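Local coordinates for putidaredoxin reductase (Pseudomonas putida, PDB 1Q1R), which uses its FAD to pass electrons, probably from NADH, to the iron-sulfur protein putidaredoxin, which serves cytochrome P450cam, at residues 6-12 / 31-36; 86-91 / 103-108; 385-389 / 408-412. All blocks are in the same frame, centred on the assembly; numbering follows the deposited sequence.

Contact 1: residues 6-12 / 31-36; sequences NVVIVGT and NIRLVG. With FAD (flavin-adenine dinucleotide), chain C.
Five backbone hydrogen bonds lace the strand pair 6-10 and 31-35 together, drawn alternately from each side: V7 N to N31 O, R33 N to V7 O, I9 N to R33 O at 2.8 Å, V35 N to I9 O, and, just past the first strand, G11 N to V35 O at 2.7 Å. R33 and V35 on one strand, and V7 and I9 on the other, each use both N-H and C=O across the pair, the pattern of parallel pairing; N31 contributes its carbonyl. At the outer end the side-chain amides of N6 and N31 run alongside each other with planes 41° apart, and N31 ND2 donates to N6 OD1 over 2.9 Å, almost straight along that carbonyl and within N31's own amide plane. Short polar amides suit this more solvent-accessible end.

These are the two strands of a Rossmann-type beta-alpha-beta unit, joined through helix 14-25. Where they end, the FAD adenosine settles on glycines: G11, with positive phi (119°) and no side chain, lets ribose O4B come within 3.0 Å of its CA, and G36 CA lies 3.6 Å from adenine N3A. V10 CG1 touches the adenine ring. T12 places its methyl CG2 against G36 N.

Beneath the helix, branched side chains lie side by side: V7 CG1 meets I32 CG1 at 3.6 Å, and I9 sends CG2 to L34 CD2 at 3.6 Å and CD1 toward I32 CG2. With V7 CG1 between its backbone N and carbonyl carbon (chi1 55°), that methyl is turned to I32. L23, V19 and A20 of the helix cover V7 and I9.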
loop_
_atom_site.group_PDB
_atom_site.type_symbol
_atom_site.label_atom_id
_atom_site.label_comp_id
_atom_site.label_asym_id
_atom_site.label_seq_id
_atom_site.Cartn_x
_atom_site.Cartn_y
_atom_site.Cartn_z
ATOM N N ASN A 6 -25.860 -15.552 -0.566
ATOM C CA ASN A 6 -25.584 -14.129 -0.701
ATOM C C ASN A 6 -24.239 -13.802 -0.065
ATOM O O ASN A 6 -23.933 -14.251 1.043
ATOM C CB ASN A 6 -26.675 -13.298 -0.019
ATOM C CG ASN A 6 -28.061 -13.608 -0.546
ATOM O OD1 ASN A 6 -28.292 -13.618 -1.754
ATOM N ND2 ASN A 6 -28.997 -13.855 0.366
ATOM N N VAL A 7 -23.435 -13.020 -0.771
ATOM C CA VAL A 7 -22.136 -12.632 -0.254
ATOM C C VAL A 7 -22.116 -11.133 0.003
ATOM O O VAL A 7 -22.545 -10.342 -0.838
ATOM C CB VAL A 7 -21.002 -13.004 -1.241
ATOM C CG1 VAL A 7 -21.280 -12.407 -2.611
ATOM C CG2 VAL A 7 -19.667 -12.513 -0.706
ATOM N N VAL A 8 -21.637 -10.751 1.181
ATOM C CA VAL A 8 -21.539 -9.343 1.548
ATOM C C VAL A 8 -20.065 -8.977 1.687
ATOM O O VAL A 8 -19.304 -9.657 2.380
ATOM C CB VAL A 8 -22.260 -9.050 2.881
ATOM C CG1 VAL A 8 -22.013 -7.608 3.302
ATOM C CG2 VAL A 8 -23.755 -9.308 2.727
ATOM N N ILE A 9 -19.669 -7.903 1.017
ATOM C CA ILE A 9 -18.289 -7.441 1.051
ATOM C C ILE A 9 -18.248 -6.073 1.719
ATOM O O ILE A 9 -18.863 -5.127 1.240
ATOM C CB ILE A 9 -17.724 -7.333 -0.386
ATOM C CG1 ILE A 9 -17.830 -8.695 -1.082
ATOM C CG2 ILE A 9 -16.281 -6.855 -0.349
ATOM C CD1 ILE A 9 -17.582 -8.656 -2.585
ATOM N N VAL A 10 -17.535 -5.974 2.834
ATOM C CA VAL A 10 -17.426 -4.711 3.556
ATOM C C VAL A 10 -16.154 -3.983 3.121
ATOM O O VAL A 10 -15.039 -4.417 3.416
ATOM C CB VAL A 10 -17.380 -4.939 5.081
ATOM C CG1 VAL A 10 -17.331 -3.603 5.805
ATOM C CG2 VAL A 10 -18.598 -5.749 5.525
ATOM N N GLY A 11 -16.331 -2.876 2.411
ATOM C CA GLY A 11 -15.191 -2.118 1.941
ATOM C C GLY A 11 -15.200 -2.076 0.428
ATOM O O GLY A 11 -15.214 -3.115 -0.235
ATOM N N THR A 12 -15.181 -0.867 -0.120
ATOM C CA THR A 12 -15.208 -0.688 -1.561
ATOM C C THR A 12 -13.891 -0.171 -2.131
ATOM O O THR A 12 -13.881 0.624 -3.073
ATOM C CB THR A 12 -16.347 0.259 -1.969
ATOM O OG1 THR A 12 -16.127 1.549 -1.387
ATOM C CG2 THR A 12 -17.688 -0.288 -1.480
ATOM N N ASN A 31 -26.079 -13.534 -5.036
ATOM C CA ASN A 31 -26.089 -12.081 -4.950
ATOM C C ASN A 31 -24.809 -11.559 -4.311
ATOM O O ASN A 31 -24.271 -12.165 -3.381
ATOM C CB ASN A 31 -27.294 -11.613 -4.139
ATOM C CG ASN A 31 -28.605 -11.911 -4.830
ATOM O OD1 ASN A 31 -28.967 -11.254 -5.809
ATOM N ND2 ASN A 31 -29.319 -12.913 -4.337
ATOM N N ILE A 32 -24.330 -10.430 -4.819
ATOM C CA ILE A 32 -23.113 -9.812 -4.310
ATOM C C ILE A 32 -23.409 -8.385 -3.864
ATOM O O ILE A 32 -23.881 -7.564 -4.649
ATOM C CB ILE A 32 -22.017 -9.773 -5.396
ATOM C CG1 ILE A 32 -21.778 -11.184 -5.940
ATOM C CG2 ILE A 32 -20.730 -9.189 -4.818
ATOM C CD1 ILE A 32 -20.834 -11.239 -7.121
ATOM N N ARG A 33 -23.135 -8.093 -2.600
ATOM C CA ARG A 33 -23.370 -6.757 -2.077
ATOM C C ARG A 33 -22.086 -6.097 -1.604
ATOM O O ARG A 33 -21.409 -6.608 -0.716
ATOM C CB ARG A 33 -24.367 -6.793 -0.914
ATOM C CG ARG A 33 -25.734 -6.229 -1.259
ATOM C CD ARG A 33 -26.414 -5.642 -0.028
ATOM N NE ARG A 33 -27.569 -4.817 -0.378
ATOM C CZ ARG A 33 -28.733 -5.298 -0.803
ATOM N NH1 ARG A 33 -28.905 -6.609 -0.932
ATOM N NH2 ARG A 33 -29.725 -4.469 -1.105
ATOM N N LEU A 34 -21.756 -4.963 -2.215
ATOM C CA LEU A 34 -20.578 -4.196 -1.839
ATOM C C LEU A 34 -21.081 -3.076 -0.952
ATOM O O LEU A 34 -21.962 -2.323 -1.353
ATOM C CB LEU A 34 -19.902 -3.591 -3.069
ATOM C CG LEU A 34 -18.768 -4.351 -3.754
ATOM C CD1 LEU A 34 -18.367 -3.601 -5.006
ATOM C CD2 LEU A 34 -17.572 -4.488 -2.808
ATOM N N VAL A 35 -20.535 -2.971 0.252
ATOM C CA VAL A 35 -20.954 -1.926 1.173
ATOM C C VAL A 35 -19.732 -1.173 1.674
ATOM O O VAL A 35 -18.812 -1.772 2.221
ATOM C CB VAL A 35 -21.709 -2.525 2.377
ATOM C CG1 VAL A 35 -22.232 -1.406 3.271
ATOM C CG2 VAL A 35 -22.855 -3.402 1.885
ATOM N N GLY A 36 -19.723 0.142 1.480
ATOM C CA GLY A 36 -18.593 0.933 1.930
ATOM C C GLY A 36 -19.004 2.283 2.480
ATOM O O GLY A 36 -20.024 2.842 2.073
HETATM P PA FAD C . -8.762 0.493 1.220
HETATM O O1A FAD C . -8.490 1.258 2.460
HETATM O O2A FAD C . -8.357 1.082 -0.077
HETATM O O5B FAD C . -10.324 0.149 1.139
HETATM C C5B FAD C . -11.087 -0.184 2.305
HETATM C C4B FAD C . -12.433 0.559 2.245
HETATM O O4B FAD C . -13.380 -0.045 3.197
HETATM C C3B FAD C . -12.274 2.023 2.683
HETATM O O3B FAD C . -13.136 2.848 1.888
HETATM C C2B FAD C . -12.768 2.010 4.108
HETATM O O2B FAD C . -13.272 3.298 4.472
HETATM C C1B FAD C . -13.910 1.018 4.019
HETATM N N9A FAD C . -14.401 0.532 5.338
HETATM C C8A FAD C . -13.653 0.174 6.397
HETATM N N7A FAD C . -14.463 -0.184 7.402
HETATM C C5A FAD C . -15.718 -0.054 6.979
HETATM C C6A FAD C . -16.964 -0.270 7.571
HETATM N N6A FAD C . -17.046 -0.686 8.833
HETATM N N1A FAD C . -18.091 -0.040 6.851
HETATM C C2A FAD C . -18.023 0.391 5.583
HETATM N N3A FAD C . -16.836 0.606 4.999
HETATM C C4A FAD C . -15.679 0.392 5.672
HETATM N N1 FAD C . 0.243 0.149 -3.736
HETATM C C2 FAD C . 1.109 -0.316 -4.734
HETATM O O2 FAD C . 1.259 -1.525 -4.903
HETATM N N3 FAD C . 1.791 0.610 -5.544
HETATM C C4 FAD C . 1.597 1.998 -5.353
HETATM O O4 FAD C . 2.165 2.795 -6.098
HETATM C C4X FAD C . 0.730 2.461 -4.349
HETATM N N5 FAD C . 0.494 3.796 -4.191
HETATM C C5X FAD C . -0.397 4.276 -3.275
HETATM C C6 FAD C . -0.630 5.662 -3.165
HETATM C C7 FAD C . -1.571 6.157 -2.234
HETATM C C7M FAD C . -1.781 7.678 -2.110
HETATM C C8 FAD C . -2.291 5.254 -1.410
HETATM C C8M FAD C . -3.341 5.752 -0.405
HETATM C C9 FAD C . -2.056 3.872 -1.520
HETATM C C9A FAD C . -1.112 3.378 -2.447
HETATM N N10 FAD C . -0.873 1.984 -2.583
HETATM C C10 FAD C . 0.051 1.528 -3.546
HETATM C "C1'" FAD C . -1.583 1.003 -1.706
HETATM C "C2'" FAD C . -2.733 0.334 -2.463
HETATM O "O2'" FAD C . -3.517 1.343 -3.109
HETATM C "C3'" FAD C . -3.616 -0.491 -1.509
HETATM O "O3'" FAD C . -2.792 -1.423 -0.798
HETATM C "C4'" FAD C . -4.698 -1.248 -2.290
HETATM O "O4'" FAD C . -5.513 -0.316 -3.005
HETATM C "C5'" FAD C . -5.600 -2.088 -1.369
HETATM O "O5'" FAD C . -6.469 -1.273 -0.564
HETATM P P FAD C . -7.685 -1.985 0.228
HETATM O O1P FAD C . -8.827 -2.115 -0.701
HETATM O O2P FAD C . -7.156 -3.217 0.854
HETATM O O3P FAD C . -8.037 -0.944 1.424
#

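Contact 2: residues 86-91 / 103-108; sequences INRDRQ and YDRLVL
Y103 and Q91 are joined by one backbone hydrogen bond, Y103 N to Q91 O at 3.0 Å. At the far end of the tyrosine, a water accepts from Y103 OH at 2.8 Å and donates to R88 O at 3.2 Å, so both ends of this long residue are tied to the segment 86-91. The R88 side chain leads away from 103-108 to a salt bridge with D276 and a hydrogen bond to A258 O. D104 is likewise engaged outside the contact, accepting from N6 N of the neighbouring strand.

The aromatic ring is sandwiched. Over one face lies the backbone of Q91, its C 3.2 Å above the plane toward the rim, and Q91 CB makes a CH-pi contact 4.1 Å from the ring centroid, close to the normal. L106 CB packs on the opposite face. A chi1 of 68° tucks the Y103 ring over its own backbone and across to Q91.

Topologically, 86-91 carries the end of strand 83-87 and the turn into 92-95 of a three-stranded antiparallel sheet, whereas 105-108 is a strand of the parallel sheet in the FAD-binding part of this glutathione reductase fold. The two layers thus pack without sharing strand pairing.

Apolar contact is centred on I86. Its CG2 lies against Y103 OH, 3.6 Å away, and meets L106 CD2 at 3.7 Å, while CD1 reaches L108 CD2 at 4.0 Å; both leucines are met tip to tip. Aliphatic residues suit this buried layer between sheets, where V93, V8 and V10 also touch L106, and I279 covers Y103 and L108.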
loop_
_atom_site.group_PDB
_atom_site.type_symbol
_atom_site.label_atom_id
_atom_site.label_comp_id
_atom_site.label_asym_id
_atom_site.label_seq_id
_atom_site.Cartn_x
_atom_site.Cartn_y
_atom_site.Cartn_z
ATOM N N ILE A 86 -21.065 -6.919 13.304
ATOM C CA ILE A 86 -21.321 -8.193 12.651
ATOM C C ILE A 86 -21.964 -9.127 13.669
ATOM O O ILE A 86 -21.517 -9.208 14.810
ATOM C CB ILE A 86 -20.016 -8.866 12.165
ATOM C CG1 ILE A 86 -19.223 -7.914 11.267
ATOM C CG2 ILE A 86 -20.347 -10.142 11.407
ATOM C CD1 ILE A 86 -17.835 -8.415 10.942
ATOM N N ASN A 87 -23.019 -9.816 13.253
ATOM C CA ASN A 87 -23.697 -10.771 14.116
ATOM C C ASN A 87 -23.512 -12.138 13.492
ATOM O O ASN A 87 -24.314 -12.582 12.673
ATOM C CB ASN A 87 -25.183 -10.432 14.245
ATOM C CG ASN A 87 -25.458 -9.495 15.400
ATOM O OD1 ASN A 87 -24.868 -8.421 15.491
ATOM N ND2 ASN A 87 -26.353 -9.902 16.298
ATOM N N ARG A 88 -22.423 -12.787 13.885
ATOM C CA ARG A 88 -22.059 -14.100 13.377
ATOM C C ARG A 88 -23.182 -15.112 13.559
ATOM O O ARG A 88 -23.446 -15.928 12.674
ATOM C CB ARG A 88 -20.788 -14.566 14.084
ATOM C CG ARG A 88 -19.626 -13.595 13.906
ATOM C CD ARG A 88 -18.509 -13.863 14.892
ATOM N NE ARG A 88 -18.050 -15.246 14.831
ATOM C CZ ARG A 88 -17.134 -15.757 15.643
ATOM N NH1 ARG A 88 -16.577 -14.996 16.576
ATOM N NH2 ARG A 88 -16.778 -17.029 15.528
ATOM N N ASP A 89 -23.846 -15.039 14.706
ATOM C CA ASP A 89 -24.947 -15.936 15.025
ATOM C C ASP A 89 -26.060 -15.897 13.971
ATOM O O ASP A 89 -26.357 -16.916 13.348
ATOM C CB ASP A 89 -25.494 -15.591 16.412
ATOM C CG ASP A 89 -25.858 -14.125 16.549
ATOM O OD1 ASP A 89 -25.202 -13.278 15.907
ATOM O OD2 ASP A 89 -26.794 -13.815 17.317
ATOM N N ARG A 90 -26.669 -14.732 13.764
ATOM C CA ARG A 90 -27.734 -14.619 12.766
ATOM C C ARG A 90 -27.185 -14.474 11.351
ATOM O O ARG A 90 -27.930 -14.587 10.375
ATOM C CB ARG A 90 -28.646 -13.424 13.066
ATOM C CG ARG A 90 -29.592 -13.637 14.231
ATOM C CD ARG A 90 -29.082 -12.981 15.503
ATOM N NE ARG A 90 -29.368 -11.549 15.537
ATOM C CZ ARG A 90 -29.190 -10.777 16.606
ATOM N NH1 ARG A 90 -28.724 -11.299 17.733
ATOM N NH2 ARG A 90 -29.492 -9.487 16.557
ATOM N N GLN A 91 -25.881 -14.233 11.251
ATOM C CA GLN A 91 -25.225 -14.049 9.960
ATOM C C GLN A 91 -25.743 -12.774 9.305
ATOM O O GLN A 91 -26.352 -12.809 8.236
ATOM C CB GLN A 91 -25.477 -15.254 9.046
ATOM C CG GLN A 91 -24.619 -16.470 9.367
ATOM C CD GLN A 91 -24.950 -17.665 8.490
ATOM O OE1 GLN A 91 -25.010 -17.554 7.264
ATOM N NE2 GLN A 91 -25.159 -18.816 9.116
ATOM N N TYR A 103 -26.097 -12.593 5.288
ATOM C CA TYR A 103 -25.012 -13.119 4.476
ATOM C C TYR A 103 -24.792 -14.607 4.688
ATOM O O TYR A 103 -25.057 -15.144 5.764
ATOM C CB TYR A 103 -23.711 -12.365 4.787
ATOM C CG TYR A 103 -23.135 -12.614 6.171
ATOM C CD1 TYR A 103 -22.451 -13.796 6.468
ATOM C CD2 TYR A 103 -23.263 -11.662 7.181
ATOM C CE1 TYR A 103 -21.909 -14.022 7.736
ATOM C CE2 TYR A 103 -22.725 -11.875 8.451
ATOM C CZ TYR A 103 -22.050 -13.058 8.721
ATOM O OH TYR A 103 -21.522 -13.272 9.975
ATOM N N ASP A 104 -24.318 -15.268 3.641
ATOM C CA ASP A 104 -23.999 -16.686 3.704
ATOM C C ASP A 104 -22.478 -16.700 3.741
ATOM O O ASP A 104 -21.859 -17.556 4.372
ATOM C CB ASP A 104 -24.513 -17.414 2.461
ATOM C CG ASP A 104 -26.026 -17.495 2.421
ATOM O OD1 ASP A 104 -26.611 -18.038 3.383
ATOM O OD2 ASP A 104 -26.631 -17.020 1.437
ATOM N N ARG A 105 -21.897 -15.714 3.061
ATOM C CA ARG A 105 -20.452 -15.525 2.981
ATOM C C ARG A 105 -20.149 -14.042 3.196
ATOM O O ARG A 105 -20.701 -13.185 2.512
ATOM C CB ARG A 105 -19.928 -15.968 1.608
ATOM C CG ARG A 105 -19.504 -17.429 1.536
ATOM C CD ARG A 105 -20.625 -18.355 1.948
ATOM N NE ARG A 105 -20.128 -19.522 2.668
ATOM C CZ ARG A 105 -19.593 -20.591 2.089
ATOM N NH1 ARG A 105 -19.488 -20.651 0.767
ATOM N NH2 ARG A 105 -19.160 -21.597 2.836
ATOM N N LEU A 106 -19.279 -13.748 4.153
ATOM C CA LEU A 106 -18.908 -12.372 4.454
ATOM C C LEU A 106 -17.423 -12.129 4.175
ATOM O O LEU A 106 -16.565 -12.923 4.569
ATOM C CB LEU A 106 -19.222 -12.060 5.920
ATOM C CG LEU A 106 -18.941 -10.640 6.420
ATOM C CD1 LEU A 106 -19.736 -9.635 5.597
ATOM C CD2 LEU A 106 -19.301 -10.538 7.897
ATOM N N VAL A 107 -17.129 -11.029 3.486
ATOM C CA VAL A 107 -15.754 -10.670 3.160
ATOM C C VAL A 107 -15.431 -9.297 3.731
ATOM O O VAL A 107 -16.087 -8.308 3.404
ATOM C CB VAL A 107 -15.526 -10.630 1.632
ATOM C CG1 VAL A 107 -14.097 -10.176 1.324
ATOM C CG2 VAL A 107 -15.791 -12.005 1.030
ATOM N N LEU A 108 -14.423 -9.243 4.592
ATOM C CA LEU A 108 -14.009 -7.989 5.196
ATOM C C LEU A 108 -12.817 -7.404 4.436
ATOM O O LEU A 108 -11.678 -7.860 4.584
ATOM C CB LEU A 108 -13.652 -8.206 6.669
ATOM C CG LEU A 108 -14.790 -8.800 7.521
ATOM C CD1 LEU A 108 -14.348 -8.894 8.969
ATOM C CD2 LEU A 108 -16.045 -7.929 7.400
HETATM O O HOH W 1 -20.950 -15.896 10.693
#

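Contact 3: residues 385-389 / 408-412; sequences QSKQI and LKEII
Q385 and L408 slide past each other in opposite directions, the glutamine amide lying against the first turn of helix 408-421. Q385 OE1 sits 3.5 Å from L408 CB, and NE2 stands 3.5 Å from K409 CB. With CG anti to the carbonyl carbon (chi1 -62°) and the chain extended beyond it, the amide spans the gap, and a water accepts from both Q385 NE2 at 3.0 Å and K409 N at 3.1 Å. Glutamine fits here because an aliphatic stem packs while the amide NE2 shares that water with a backbone N-H of the helix's first turn.

Helices 380-391 and 408-421 run nearly parallel at this point, 19° apart with local axes 10.7 Å from each other, in the C-terminal reductase domain, where L408 and S386 also touch F364 of the antiparallel sheet.

I389 and I412 cross at a slant, CG1 to CG1 at 3.9 Å, forming the apolar side of the seam. I412, extended at chi2, brings CD1 to Q385 CB at 3.7 Å, and so its CD1 lies against both Q385 and I389, one turn apart, while I389 CD1 and L408 CD1 come together more loosely. On the solvent side, Q388 passes over I412 CG2 and makes a weak hydrogen bond to K416.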
loop_
_atom_site.group_PDB
_atom_site.type_symbol
_atom_site.label_atom_id
_atom_site.label_comp_id
_atom_site.label_asym_id
_atom_site.label_seq_id
_atom_site.Cartn_x
_atom_site.Cartn_y
_atom_site.Cartn_z
ATOM N N GLN A 385 12.881 -11.178 -13.562
ATOM C CA GLN A 385 13.750 -12.323 -13.324
ATOM C C GLN A 385 13.913 -12.574 -11.829
ATOM O O GLN A 385 13.995 -13.722 -11.394
ATOM C CB GLN A 385 15.119 -12.097 -13.975
ATOM C CG GLN A 385 15.047 -11.945 -15.484
ATOM C CD GLN A 385 16.381 -11.582 -16.106
ATOM O OE1 GLN A 385 17.034 -10.627 -15.685
ATOM N NE2 GLN A 385 16.787 -12.337 -17.123
ATOM N N SER A 386 13.950 -11.501 -11.045
ATOM C CA SER A 386 14.107 -11.625 -9.600
ATOM C C SER A 386 12.886 -12.253 -8.933
ATOM O O SER A 386 13.015 -12.927 -7.911
ATOM C CB SER A 386 14.404 -10.260 -8.972
ATOM O OG SER A 386 15.666 -9.769 -9.400
ATOM N N LYS A 387 11.704 -12.027 -9.501
ATOM C CA LYS A 387 10.481 -12.611 -8.949
ATOM C C LYS A 387 10.625 -14.123 -8.962
ATOM O O LYS A 387 10.273 -14.808 -8.004
ATOM C CB LYS A 387 9.261 -12.251 -9.800
ATOM C CG LYS A 387 8.715 -10.854 -9.632
ATOM C CD LYS A 387 7.461 -10.730 -10.489
ATOM C CE LYS A 387 6.692 -9.459 -10.215
ATOM N NZ LYS A 387 5.483 -9.386 -11.087
ATOM N N GLN A 388 11.141 -14.631 -10.073
ATOM C CA GLN A 388 11.348 -16.060 -10.256
ATOM C C GLN A 388 12.323 -16.607 -9.210
ATOM O O GLN A 388 12.096 -17.670 -8.633
ATOM C CB GLN A 388 11.880 -16.311 -11.669
ATOM C CG GLN A 388 12.080 -17.768 -12.031
ATOM C CD GLN A 388 12.648 -17.942 -13.431
ATOM O OE1 GLN A 388 12.801 -19.067 -13.917
ATOM N NE2 GLN A 388 12.968 -16.827 -14.087
ATOM N N ILE A 389 13.407 -15.877 -8.971
ATOM C CA ILE A 389 14.413 -16.291 -7.994
ATOM C C ILE A 389 13.813 -16.427 -6.591
ATOM O O ILE A 389 14.100 -17.390 -5.874
ATOM C CB ILE A 389 15.591 -15.277 -7.950
ATOM C CG1 ILE A 389 16.365 -15.325 -9.268
ATOM C CG2 ILE A 389 16.522 -15.588 -6.780
ATOM C CD1 ILE A 389 17.335 -14.172 -9.464
ATOM N N LEU A 408 21.799 -12.018 -15.601
ATOM C CA LEU A 408 21.026 -12.641 -14.538
ATOM C C LEU A 408 20.352 -13.908 -15.054
ATOM O O LEU A 408 20.217 -14.891 -14.325
ATOM C CB LEU A 408 19.988 -11.645 -14.009
ATOM C CG LEU A 408 19.412 -11.881 -12.612
ATOM C CD1 LEU A 408 20.536 -12.063 -11.597
ATOM C CD2 LEU A 408 18.536 -10.689 -12.229
ATOM N N LYS A 409 19.951 -13.888 -16.320
ATOM C CA LYS A 409 19.304 -15.039 -16.939
ATOM C C LYS A 409 20.202 -16.276 -16.839
ATOM O O LYS A 409 19.730 -17.368 -16.540
ATOM C CB LYS A 409 19.008 -14.757 -18.413
ATOM C CG LYS A 409 18.281 -15.898 -19.122
ATOM C CD LYS A 409 18.541 -15.891 -20.629
ATOM C CE LYS A 409 18.105 -14.590 -21.283
ATOM N NZ LYS A 409 18.388 -14.588 -22.752
ATOM N N GLU A 410 21.496 -16.102 -17.089
ATOM C CA GLU A 410 22.424 -17.226 -17.026
ATOM C C GLU A 410 22.704 -17.670 -15.597
ATOM O O GLU A 410 22.948 -18.850 -15.349
ATOM C CB GLU A 410 23.729 -16.891 -17.754
ATOM C CG GLU A 410 23.572 -16.874 -19.275
ATOM C CD GLU A 410 22.851 -18.121 -19.810
ATOM O OE1 GLU A 410 23.394 -19.249 -19.686
ATOM O OE2 GLU A 410 21.729 -17.970 -20.355
ATOM N N ILE A 411 22.660 -16.732 -14.657
ATOM C CA ILE A 411 22.880 -17.066 -13.255
ATOM C C ILE A 411 21.703 -17.943 -12.831
ATOM O O ILE A 411 21.860 -18.936 -12.112
ATOM C CB ILE A 411 22.923 -15.793 -12.380
ATOM C CG1 ILE A 411 24.122 -14.930 -12.789
ATOM C CG2 ILE A 411 23.011 -16.171 -10.906
ATOM C CD1 ILE A 411 24.191 -13.575 -12.097
ATOM N N ILE A 412 20.520 -17.569 -13.305
ATOM C CA ILE A 412 19.305 -18.307 -13.005
ATOM C C ILE A 412 19.346 -19.682 -13.663
ATOM O O ILE A 412 19.008 -20.688 -13.040
ATOM C CB ILE A 412 18.069 -17.530 -13.500
ATOM C CG1 ILE A 412 17.915 -16.246 -12.673
ATOM C CG2 ILE A 412 16.825 -18.410 -13.421
ATOM C CD1 ILE A 412 16.875 -15.289 -13.211
HETATM O O HOH W 2 19.470 -11.534 -18.230
#

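From the N terminus, contact 1 closes the loop through helix 14-25, pairing the first two strands of the parallel sheet. Contact 2 opens only after contact 1 has closed and spans a shorter loop, through strands 92-95 and 100-102, before returning to that same sheet. The strands 6-10 and 105-108 are neighbours in it, so contacts 1 and 2 touch: V107 bonds to V8. Contact 3 lies much later in sequence and packs two helices of the C-terminal domain, its nearest atoms about 23 Å from either of the others. All three follow in series; none nests within or crosses another.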